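Local coordinates for putative MCP-type signal transduction protein (Campylobacter jejuni subsp. jejuni serotype O:2, PDB 4WY9) that serves as the chemoreceptor Tlp1, whose periplasmic tandem-PAS sensing domain probably recognises chemotactic ligands indirectly and passes the signal on to the cell's chemotaxis machinery, at residues Arg209-Ser214 with Ser277-Leu282; Leu57-Ile62 with Pro87-Glu92; Lys147-Arg152 with Ala169-Asp174. All blocks are in the same frame, centred on the assembly; numbering follows the deposited sequence.

In the fold
The three contacts are strung along an elongated tandem-PAS module beside the long helix 8-51. Interaction 2, where helix 59-70 starts, and interaction 3, on strand 163-173, belong to the first PDC unit; their centres lie about 22 Å apart and they do not touch. Interaction 1 sits in the separate five-stranded sheet of the second unit, about 40 Å from interaction 2, centre to centre. Interactions 1 and 3 do meet, across the junction between the two sheets: Asn213 ND2 packs 3.6 Å from Arg152 CB, and Trp279 CZ2 lies 3.8 Å from Gly151 O. An acetate ion, probably from the crystallisation liquor, lies about 4 Å from the side chain of Val210.

Interaction 1: residues Arg209-Ser214 with Ser277-Leu282; sequences RVLLNS and SSWAVL
Trp279 turns its indole ring against the backbone and CB of Asn213, at a non-hydrogen-bonded pair of two antiparallel strands. From CB, 3.8 Å from Leu212 O, the side chain leaves with CG anti to its own carbonyl carbon (chi1 -57°). CD2 then runs under Asn213 CB, CE3 lies 3.8 Å from Asn213 CA, and CZ3 also meets Asn213 CB. That methylene makes a CH-pi contact over one ring face, 3.9 Å from the centroid of the six-membered ring. On the other rim NE1 gives a hydrogen bond, near the ring plane, to Ser277 OG at 2.9 Å, which satisfies the indole N-H and fixes the ring's rotation. A broad flat residue suits a place where one ring can cover a neighbouring strand and still bond its own.

Val210 and Leu282 lie side by side, CB to CB 4.1 Å, while Leu212 CD2 reaches Ala280 CB, whose small size leaves space for the leucine. Paired backbone bonds join Val210 with Leu282 and Leu212 with Ala280; Ser214 N adds a bond to Ser278 O. The central strand 277-286 is thus paired with strand 209-213 in the five-stranded 2-1-5-4-3 antiparallel sheet characteristic of a PAS domain.

Interaction 2: residues Leu57-Ile62 with Pro87-Glu92; sequences LDIDNI and PEYFKE
Tyr89 OH is gripped from two directions by the backbone of segment 57-62. It donates to Leu57 O at 2.7 Å, from a position tilted 21° out of the carbonyl plane, and accepts from Ile59 N at 3.1 Å. A phenol hydroxyl can donate and accept at once, and the length of tyrosine carries it to the backbone at the start of helix 59-70. The chi1 of Tyr89, 88°, puts CG between the backbone N and the carbonyl carbon and lets the ring reach across, with Tyr89 CE1 3.7 Å from Ile59 CG2.

Next to it, Phe90 is sandwiched. Ile59 CD1 stands over the centre of one face, a CH-pi contact 3.9 Å from the centroid, and Pro87 CD covers the opposite face. In the conformer described, one of two for Ile59, the branched side chain serves both rings: CG2 goes to Tyr89, while CG1, anti to the backbone N (chi1 -173°), carries CD1 to Phe90. Ile62 CD1 approaches Phe90 CE2 at 3.7 Å, Leu57 CB packs against Phe90 CZ, and Leu57 CD1 touches the ring of Pro87.

Asp58 is the N-cap of the helix: Asn61 N approaches Asp58 OD1 from above the carboxylate plane, at 2.9 Å. An aspartate suits this end, where its negative charge would favourably face the helix dipole.

Around this core, Phe49 of helix 8-51 packs on Leu57 and, with Met48, on Ile62; Met106 and Phe104 of strand 104-110 touch Ile59 and Phe90, and Leu81 and Leu83 of strand 78-83 cover Ile62 and Phe90.

Interaction 3: residues Lys147-Arg152 with Ala169-Asp174; sequences KVYIGR and AIPIFD
Tyr149 and Ala169 form an antiparallel hydrogen-bonded pair, by which the short strand 149-150 joins strand 163-173 in the sheet of the first PDC sensor domain, a PAS-like fold of the Cache clan. Tyr149 N donates to Ala169 O at 2.9 Å, almost in line with the carbonyl, and Ala169 N returns a bond to Tyr149 O, also at 2.9 Å and within the carbonyl plane. Both side chains stand on the same face of the sheet.

The first shell of side chains lies on both faces. On that of Tyr149, the ring crosses Pro171 at about a right angle, CE1 meeting Pro171 CD at 3.9 Å, while Ala169 O lies near the ring plane at its edge. Proline has no N-H, so the ladder does not go on to Lys147 O, which Pro171 CD faces at 4.5 Å. Valine and isoleucine meet on the other face: Val148 CG2 lies 4.0 Å from Ile170 CD1, and Ile170 CG2 packs on Lys147 O. Such beta-branched residues favour extended backbone and pack their short branches between the strands and helix 8-51.

Further out, helix 132-140 lies over the Tyr149 face, with Ile137 touching Tyr149, Ala169 and Pro171, and Val133 adding to the cover on Ala169. The small alanine is consistent with this helix coming close. Beneath the other face, Lys39 of helix 8-51 meets both Val148 and Ile170, and Ser42 also reaches Ile170.

The tyrosine's polar end is held beyond the pair: with CG of Tyr149 anti to the carbonyl carbon (chi1 -65°), the ring passes across Pro171 and carries OH to a hydrogen bond with Glu145 OE2.

Interaction 1: residues Arg209-Ser214 with Ser277-Leu282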
loop_
_atom_site.group_PDB
_atom_site.type_symbol
_atom_site.label_atom_id
_atom_site.label_comp_id
_atom_site.label_asym_id
_atom_site.label_seq_id
_atom_site.Cartn_x
_atom_site.Cartn_y
_atom_site.Cartn_z
ATOM N N ARG A 209 15.564 8.285 3.693
ATOM C CA ARG A 209 15.044 7.010 3.247
ATOM C C ARG A 209 13.584 7.191 2.890
ATOM O O ARG A 209 12.789 7.613 3.740
ATOM C CB ARG A 209 15.250 5.943 4.307
ATOM C CG ARG A 209 16.708 5.638 4.571
ATOM C CD ARG A 209 16.953 4.800 5.788
ATOM N NE ARG A 209 16.854 5.566 7.003
ATOM C CZ ARG A 209 16.859 5.048 8.233
ATOM N NH1 ARG A 209 16.858 3.742 8.397
ATOM N NH2 ARG A 209 16.800 5.849 9.285
ATOM N N VAL A 210 13.238 6.924 1.638
ATOM C CA VAL A 210 11.976 7.311 1.041
ATOM C C VAL A 210 11.375 6.162 0.273
ATOM O O VAL A 210 12.061 5.458 -0.475
ATOM C CB VAL A 210 12.163 8.527 0.111
ATOM C CG1 VAL A 210 10.864 8.959 -0.524
ATOM C CG2 VAL A 210 12.844 9.694 0.841
ATOM N N LEU A 211 10.062 5.944 0.449
ATOM C CA LEU A 211 9.281 5.023 -0.383
ATOM C C LEU A 211 8.295 5.856 -1.180
ATOM O O LEU A 211 7.554 6.630 -0.588
ATOM C CB LEU A 211 8.560 3.973 0.432
ATOM C CG LEU A 211 7.656 3.015 -0.317
ATOM C CD1 LEU A 211 8.440 2.121 -1.259
ATOM C CD2 LEU A 211 6.827 2.175 0.642
ATOM N N LEU A 212 8.269 5.687 -2.488
ATOM C CA LEU A 212 7.339 6.440 -3.307
ATOM C C LEU A 212 6.881 5.604 -4.469
ATOM O O LEU A 212 7.535 4.616 -4.842
ATOM C CB LEU A 212 7.936 7.770 -3.735
ATOM C CG LEU A 212 9.052 7.916 -4.724
ATOM C CD1 LEU A 212 9.404 9.371 -4.942
ATOM C CD2 LEU A 212 10.320 7.158 -4.344
ATOM N N ASN A 213 5.752 5.963 -5.082
ATOM C CA ASN A 213 5.369 5.223 -6.282
ATOM C C ASN A 213 6.063 5.839 -7.504
ATOM O O ASN A 213 6.724 6.890 -7.393
ATOM C CB ASN A 213 3.839 5.085 -6.424
ATOM C CG ASN A 213 3.113 6.358 -6.768
ATOM O OD1 ASN A 213 3.694 7.370 -7.098
ATOM N ND2 ASN A 213 1.782 6.261 -6.759
ATOM N N SER A 214 5.953 5.215 -8.664
ATOM C CA SER A 214 6.731 5.658 -9.813
ATOM C C SER A 214 6.271 7.045 -10.301
ATOM O O SER A 214 7.023 7.738 -10.975
ATOM C CB SER A 214 6.642 4.640 -10.959
ATOM O OG SER A 214 5.322 4.496 -11.436
ATOM N N SER A 277 1.207 -2.006 -10.324
ATOM C CA SER A 277 1.718 -0.780 -9.704
ATOM C C SER A 277 3.230 -0.785 -9.701
ATOM O O SER A 277 3.874 -1.825 -9.844
ATOM C CB SER A 277 1.171 -0.605 -8.271
ATOM O OG SER A 277 1.713 -1.526 -7.369
ATOM N N SER A 278 3.821 0.379 -9.533
ATOM C CA SER A 278 5.267 0.560 -9.620
ATOM C C SER A 278 5.728 1.425 -8.497
ATOM O O SER A 278 5.150 2.504 -8.265
ATOM C CB SER A 278 5.649 1.157 -10.957
ATOM O OG SER A 278 5.227 0.358 -12.052
ATOM N N TRP A 279 6.793 1.000 -7.810
ATOM C CA TRP A 279 7.295 1.664 -6.637
ATOM C C TRP A 279 8.794 1.812 -6.682
ATOM O O TRP A 279 9.465 1.135 -7.464
ATOM C CB TRP A 279 6.864 0.910 -5.369
ATOM C CG TRP A 279 5.397 0.748 -5.254
ATOM C CD1 TRP A 279 4.627 -0.208 -5.861
ATOM C CD2 TRP A 279 4.510 1.555 -4.479
ATOM N NE1 TRP A 279 3.308 -0.017 -5.527
ATOM C CE2 TRP A 279 3.196 1.053 -4.689
ATOM C CE3 TRP A 279 4.677 2.645 -3.647
ATOM C CZ2 TRP A 279 2.078 1.625 -4.070
ATOM C CZ3 TRP A 279 3.575 3.210 -3.043
ATOM C CH2 TRP A 279 2.296 2.691 -3.262
ATOM N N ALA A 280 9.330 2.678 -5.828
ATOM C CA ALA A 280 10.765 2.794 -5.701
ATOM C C ALA A 280 11.153 3.123 -4.279
ATOM O O ALA A 280 10.415 3.833 -3.574
ATOM C CB ALA A 280 11.318 3.865 -6.645
ATOM N N VAL A 281 12.302 2.609 -3.852
ATOM C CA VAL A 281 12.961 3.085 -2.672
ATOM C C VAL A 281 14.071 4.018 -3.107
ATOM O O VAL A 281 14.860 3.677 -3.990
ATOM C CB VAL A 281 13.522 1.951 -1.780
ATOM C CG1 VAL A 281 14.256 2.515 -0.583
ATOM C CG2 VAL A 281 12.395 1.038 -1.345
ATOM N N LEU A 282 14.115 5.195 -2.496
ATOM C CA LEU A 282 15.133 6.224 -2.704
ATOM C C LEU A 282 15.875 6.373 -1.402
ATOM O O LEU A 282 15.278 6.597 -0.353
ATOM C CB LEU A 282 14.463 7.540 -3.119
ATOM C CG LEU A 282 15.291 8.803 -3.390
ATOM C CD1 LEU A 282 14.520 9.812 -4.213
ATOM C CD2 LEU A 282 15.704 9.449 -2.090
#

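Interaction 2: residues Leu57-Ile62 with Pro87-Glu92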
loop_
_atom_site.group_PDB
_atom_site.type_symbol
_atom_site.label_atom_id
_atom_site.label_comp_id
_atom_site.label_asym_id
_atom_site.label_seq_id
_atom_site.Cartn_x
_atom_site.Cartn_y
_atom_site.Cartn_z
ATOM N N LEU A 57 -27.421 -17.246 0.358
ATOM C CA LEU A 57 -26.181 -16.659 0.859
ATOM C C LEU A 57 -26.193 -16.613 2.374
ATOM O O LEU A 57 -27.186 -16.204 3.004
ATOM C CB LEU A 57 -25.958 -15.278 0.295
ATOM C CG LEU A 57 -25.480 -15.215 -1.152
ATOM C CD1 LEU A 57 -25.465 -13.779 -1.651
ATOM C CD2 LEU A 57 -24.099 -15.843 -1.366
ATOM N N ASP A 58 -25.059 -17.000 2.959
ATOM C CA ASP A 58 -24.905 -17.285 4.386
ATOM C C ASP A 58 -23.870 -16.355 4.980
ATOM O O ASP A 58 -22.677 -16.497 4.721
ATOM C CB ASP A 58 -24.537 -18.758 4.535
ATOM C CG ASP A 58 -24.376 -19.242 5.961
ATOM O OD1 ASP A 58 -23.797 -18.525 6.810
ATOM O OD2 ASP A 58 -24.787 -20.394 6.245
ATOM N N ILE A 59 -24.331 -15.402 5.806
ATOM C CA ILE A 59 -23.459 -14.379 6.341
ATOM C C ILE A 59 -22.317 -14.933 7.194
ATOM O O ILE A 59 -21.190 -14.447 7.125
ATOM C CB ILE A 59 -24.268 -13.325 7.154
ATOM C CG1 ILE A 59 -23.382 -12.160 7.577
ATOM C CG2 ILE A 59 -24.974 -13.951 8.335
ATOM C CD1 ILE A 59 -22.700 -11.449 6.434
ATOM N N ASP A 60 -22.593 -15.961 7.995
ATOM C CA ASP A 60 -21.563 -16.565 8.811
ATOM C C ASP A 60 -20.524 -17.293 7.973
ATOM O O ASP A 60 -19.336 -17.264 8.306
ATOM C CB ASP A 60 -22.186 -17.521 9.837
ATOM C CG ASP A 60 -22.665 -16.837 11.080
ATOM O OD1 ASP A 60 -22.736 -15.585 11.077
ATOM O OD2 ASP A 60 -23.037 -17.540 12.041
ATOM N N ASN A 61 -20.924 -17.923 6.881
ATOM C CA ASN A 61 -19.943 -18.553 5.998
ATOM C C ASN A 61 -18.986 -17.513 5.461
ATOM O O ASN A 61 -17.781 -17.725 5.403
ATOM C CB ASN A 61 -20.607 -19.293 4.875
ATOM C CG ASN A 61 -21.154 -20.662 5.281
ATOM O OD1 ASN A 61 -20.947 -21.101 6.422
ATOM N ND2 ASN A 61 -21.841 -21.313 4.384
ATOM N N ILE A 62 -19.518 -16.359 5.067
ATOM C CA ILE A 62 -18.679 -15.269 4.575
ATOM C C ILE A 62 -17.757 -14.760 5.684
ATOM O O ILE A 62 -16.576 -14.531 5.470
ATOM C CB ILE A 62 -19.546 -14.138 4.005
ATOM C CG1 ILE A 62 -20.282 -14.611 2.760
ATOM C CG2 ILE A 62 -18.714 -12.909 3.705
ATOM C CD1 ILE A 62 -21.317 -13.655 2.221
ATOM N N PRO A 87 -28.140 -9.590 0.251
ATOM C CA PRO A 87 -29.401 -9.864 0.944
ATOM C C PRO A 87 -29.673 -8.833 2.010
ATOM O O PRO A 87 -28.748 -8.448 2.732
ATOM C CB PRO A 87 -29.167 -11.269 1.531
ATOM C CG PRO A 87 -28.151 -11.884 0.624
ATOM C CD PRO A 87 -27.226 -10.757 0.281
ATOM N N GLU A 88 -30.907 -8.393 2.165
ATOM C CA GLU A 88 -31.224 -7.350 3.128
ATOM C C GLU A 88 -30.901 -7.788 4.560
ATOM O O GLU A 88 -30.491 -6.966 5.384
ATOM C CB GLU A 88 -32.665 -6.917 3.037
ATOM C CG GLU A 88 -32.981 -5.685 3.862
ATOM C CD GLU A 88 -32.320 -4.402 3.333
ATOM O OE1 GLU A 88 -31.833 -4.383 2.178
ATOM O OE2 GLU A 88 -32.299 -3.427 4.098
ATOM N N TYR A 89 -30.984 -9.085 4.867
ATOM C CA TYR A 89 -30.730 -9.507 6.230
ATOM C C TYR A 89 -29.264 -9.265 6.630
ATOM O O TYR A 89 -28.962 -9.138 7.805
ATOM C CB TYR A 89 -31.144 -10.957 6.462
ATOM C CG TYR A 89 -30.109 -12.019 6.167
ATOM C CD1 TYR A 89 -29.259 -12.471 7.153
ATOM C CD2 TYR A 89 -30.017 -12.614 4.904
ATOM C CE1 TYR A 89 -28.331 -13.478 6.898
ATOM C CE2 TYR A 89 -29.107 -13.623 4.643
ATOM C CZ TYR A 89 -28.251 -14.036 5.648
ATOM O OH TYR A 89 -27.336 -15.036 5.427
ATOM N N PHE A 90 -28.367 -9.211 5.650
ATOM C CA PHE A 90 -26.970 -8.894 5.943
ATOM C C PHE A 90 -26.845 -7.578 6.723
ATOM O O PHE A 90 -26.079 -7.463 7.668
ATOM C CB PHE A 90 -26.143 -8.791 4.665
ATOM C CG PHE A 90 -25.671 -10.099 4.073
ATOM C CD1 PHE A 90 -26.368 -11.268 4.217
ATOM C CD2 PHE A 90 -24.512 -10.128 3.325
ATOM C CE1 PHE A 90 -25.906 -12.425 3.629
ATOM C CE2 PHE A 90 -24.067 -11.264 2.737
ATOM C CZ PHE A 90 -24.765 -12.427 2.907
ATOM N N LYS A 91 -27.585 -6.573 6.273
ATOM C CA LYS A 91 -27.507 -5.254 6.861
ATOM C C LYS A 91 -28.033 -5.255 8.290
ATOM O O LYS A 91 -27.607 -4.490 9.140
ATOM C CB LYS A 91 -28.264 -4.230 5.988
ATOM C CG LYS A 91 -27.633 -4.027 4.617
ATOM C CD LYS A 91 -28.278 -2.936 3.791
ATOM C CE LYS A 91 -27.519 -2.671 2.476
ATOM N NZ LYS A 91 -28.087 -1.511 1.735
ATOM N N GLU A 92 -29.006 -6.136 8.555
ATOM C CA GLU A 92 -29.626 -6.222 9.852
ATOM C C GLU A 92 -28.780 -6.995 10.868
ATOM O O GLU A 92 -29.074 -7.013 12.044
ATOM C CB GLU A 92 -31.047 -6.797 9.718
ATOM C CG GLU A 92 -31.918 -5.993 8.745
ATOM C CD GLU A 92 -33.330 -6.544 8.499
ATOM O OE1 GLU A 92 -33.681 -7.658 8.972
ATOM O OE2 GLU A 92 -34.120 -5.834 7.812
#

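Interaction 3: residues Lys147-Arg152 with Ala169-Asp174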
loop_
_atom_site.group_PDB
_atom_site.type_symbol
_atom_site.label_atom_id
_atom_site.label_comp_id
_atom_site.label_asym_id
_atom_site.label_seq_id
_atom_site.Cartn_x
_atom_site.Cartn_y
_atom_site.Cartn_z
ATOM N N LYS A 147 -6.682 -9.583 -12.290
ATOM C CA LYS A 147 -6.085 -8.320 -11.932
ATOM C C LYS A 147 -6.207 -8.033 -10.452
ATOM O O LYS A 147 -7.215 -8.329 -9.836
ATOM C CB LYS A 147 -6.715 -7.155 -12.727
ATOM C CG LYS A 147 -6.444 -7.148 -14.217
ATOM C CD LYS A 147 -7.023 -5.901 -14.860
ATOM C CE LYS A 147 -6.743 -5.794 -16.333
ATOM N NZ LYS A 147 -7.290 -4.531 -16.835
ATOM N N VAL A 148 -5.198 -7.368 -9.904
ATOM C CA VAL A 148 -5.242 -6.826 -8.567
ATOM C C VAL A 148 -5.168 -5.328 -8.692
ATOM O O VAL A 148 -4.341 -4.813 -9.454
ATOM C CB VAL A 148 -4.086 -7.358 -7.699
ATOM C CG1 VAL A 148 -4.174 -6.806 -6.297
ATOM C CG2 VAL A 148 -4.071 -8.888 -7.704
ATOM N N TYR A 149 -6.015 -4.604 -7.957
ATOM C CA TYR A 149 -6.084 -3.148 -8.040
ATOM C C TYR A 149 -5.352 -2.557 -6.852
ATOM O O TYR A 149 -5.677 -2.839 -5.707
ATOM C CB TYR A 149 -7.538 -2.713 -8.102
ATOM C CG TYR A 149 -8.237 -3.172 -9.336
ATOM C CD1 TYR A 149 -8.588 -4.532 -9.513
ATOM C CD2 TYR A 149 -8.541 -2.311 -10.384
ATOM C CE1 TYR A 149 -9.211 -4.970 -10.636
ATOM C CE2 TYR A 149 -9.183 -2.768 -11.516
ATOM C CZ TYR A 149 -9.504 -4.101 -11.665
ATOM O OH TYR A 149 -10.142 -4.549 -12.800
ATOM N N ILE A 150 -4.341 -1.733 -7.134
ATOM C CA ILE A 150 -3.493 -1.176 -6.094
ATOM C C ILE A 150 -3.473 0.336 -6.186
ATOM O O ILE A 150 -3.261 0.892 -7.274
ATOM C CB ILE A 150 -2.072 -1.736 -6.173
ATOM C CG1 ILE A 150 -2.136 -3.272 -6.002
ATOM C CG2 ILE A 150 -1.159 -1.137 -5.100
ATOM C CD1 ILE A 150 -0.832 -3.951 -6.019
ATOM N N GLY A 151 -3.748 1.003 -5.081
ATOM C CA GLY A 151 -3.844 2.442 -5.067
ATOM C C GLY A 151 -2.544 3.178 -4.928
ATOM O O GLY A 151 -1.472 2.575 -4.903
ATOM N N ARG A 152 -2.629 4.504 -4.849
ATOM C CA ARG A 152 -1.503 5.357 -4.498
ATOM C C ARG A 152 -1.568 5.594 -2.979
ATOM O O ARG A 152 -2.598 5.303 -2.339
ATOM C CB ARG A 152 -1.526 6.641 -5.303
ATOM C CG ARG A 152 -2.831 7.424 -5.216
ATOM C CD ARG A 152 -2.596 8.922 -5.346
ATOM N NE ARG A 152 -1.893 9.393 -4.152
ATOM C CZ ARG A 152 -1.571 10.647 -3.922
ATOM N NH1 ARG A 152 -1.849 11.572 -4.845
ATOM N NH2 ARG A 152 -0.879 10.936 -2.809
ATOM N N ALA A 169 -7.009 -4.384 -3.690
ATOM C CA ALA A 169 -8.380 -4.889 -3.788
ATOM C C ALA A 169 -8.635 -5.699 -5.035
ATOM O O ALA A 169 -7.980 -5.513 -6.073
ATOM C CB ALA A 169 -9.364 -3.714 -3.710
ATOM N N ILE A 170 -9.593 -6.618 -4.934
ATOM C CA ILE A 170 -9.945 -7.533 -6.019
ATOM C C ILE A 170 -11.465 -7.666 -6.090
ATOM O O ILE A 170 -12.130 -7.761 -5.042
ATOM C CB ILE A 170 -9.299 -8.918 -5.805
ATOM C CG1 ILE A 170 -7.781 -8.796 -5.666
ATOM C CG2 ILE A 170 -9.646 -9.894 -6.901
ATOM C CD1 ILE A 170 -7.095 -10.105 -5.365
ATOM N N PRO A 171 -12.046 -7.680 -7.304
ATOM C CA PRO A 171 -13.503 -7.921 -7.462
ATOM C C PRO A 171 -13.914 -9.318 -7.070
ATOM O O PRO A 171 -13.116 -10.254 -7.167
ATOM C CB PRO A 171 -13.735 -7.712 -8.950
ATOM C CG PRO A 171 -12.406 -8.004 -9.576
ATOM C CD PRO A 171 -11.403 -7.448 -8.594
ATOM N N ILE A 172 -15.168 -9.424 -6.630
ATOM C CA ILE A 172 -15.930 -10.663 -6.431
ATOM C C ILE A 172 -16.983 -10.736 -7.516
ATOM O O ILE A 172 -17.584 -9.717 -7.847
ATOM C CB ILE A 172 -16.576 -10.701 -5.025
ATOM C CG1 ILE A 172 -15.527 -10.451 -3.937
ATOM C CG2 ILE A 172 -17.279 -12.036 -4.806
ATOM C CD1 ILE A 172 -14.396 -11.445 -3.959
ATOM N N PHE A 173 -17.203 -11.935 -8.072
ATOM C CA PHE A 173 -18.190 -12.098 -9.138
ATOM C C PHE A 173 -19.260 -13.131 -8.814
ATOM O O PHE A 173 -18.995 -14.076 -8.043
ATOM C CB PHE A 173 -17.494 -12.535 -10.441
ATOM C CG PHE A 173 -16.453 -11.565 -10.952
ATOM C CD1 PHE A 173 -15.130 -11.682 -10.553
ATOM C CD2 PHE A 173 -16.765 -10.583 -11.860
ATOM C CE1 PHE A 173 -14.162 -10.811 -11.028
ATOM C CE2 PHE A 173 -15.805 -9.693 -12.315
ATOM C CZ PHE A 173 -14.514 -9.823 -11.923
ATOM N N ASP A 174 -20.413 -12.984 -9.449
ATOM C CA ASP A 174 -21.445 -14.012 -9.378
ATOM C C ASP A 174 -21.459 -14.851 -10.675
ATOM O O ASP A 174 -20.611 -14.694 -11.524
ATOM C CB ASP A 174 -22.783 -13.389 -9.077
ATOM C CG ASP A 174 -23.303 -12.454 -10.161
ATOM O OD1 ASP A 174 -22.777 -12.456 -11.286
ATOM O OD2 ASP A 174 -24.341 -11.780 -9.930
#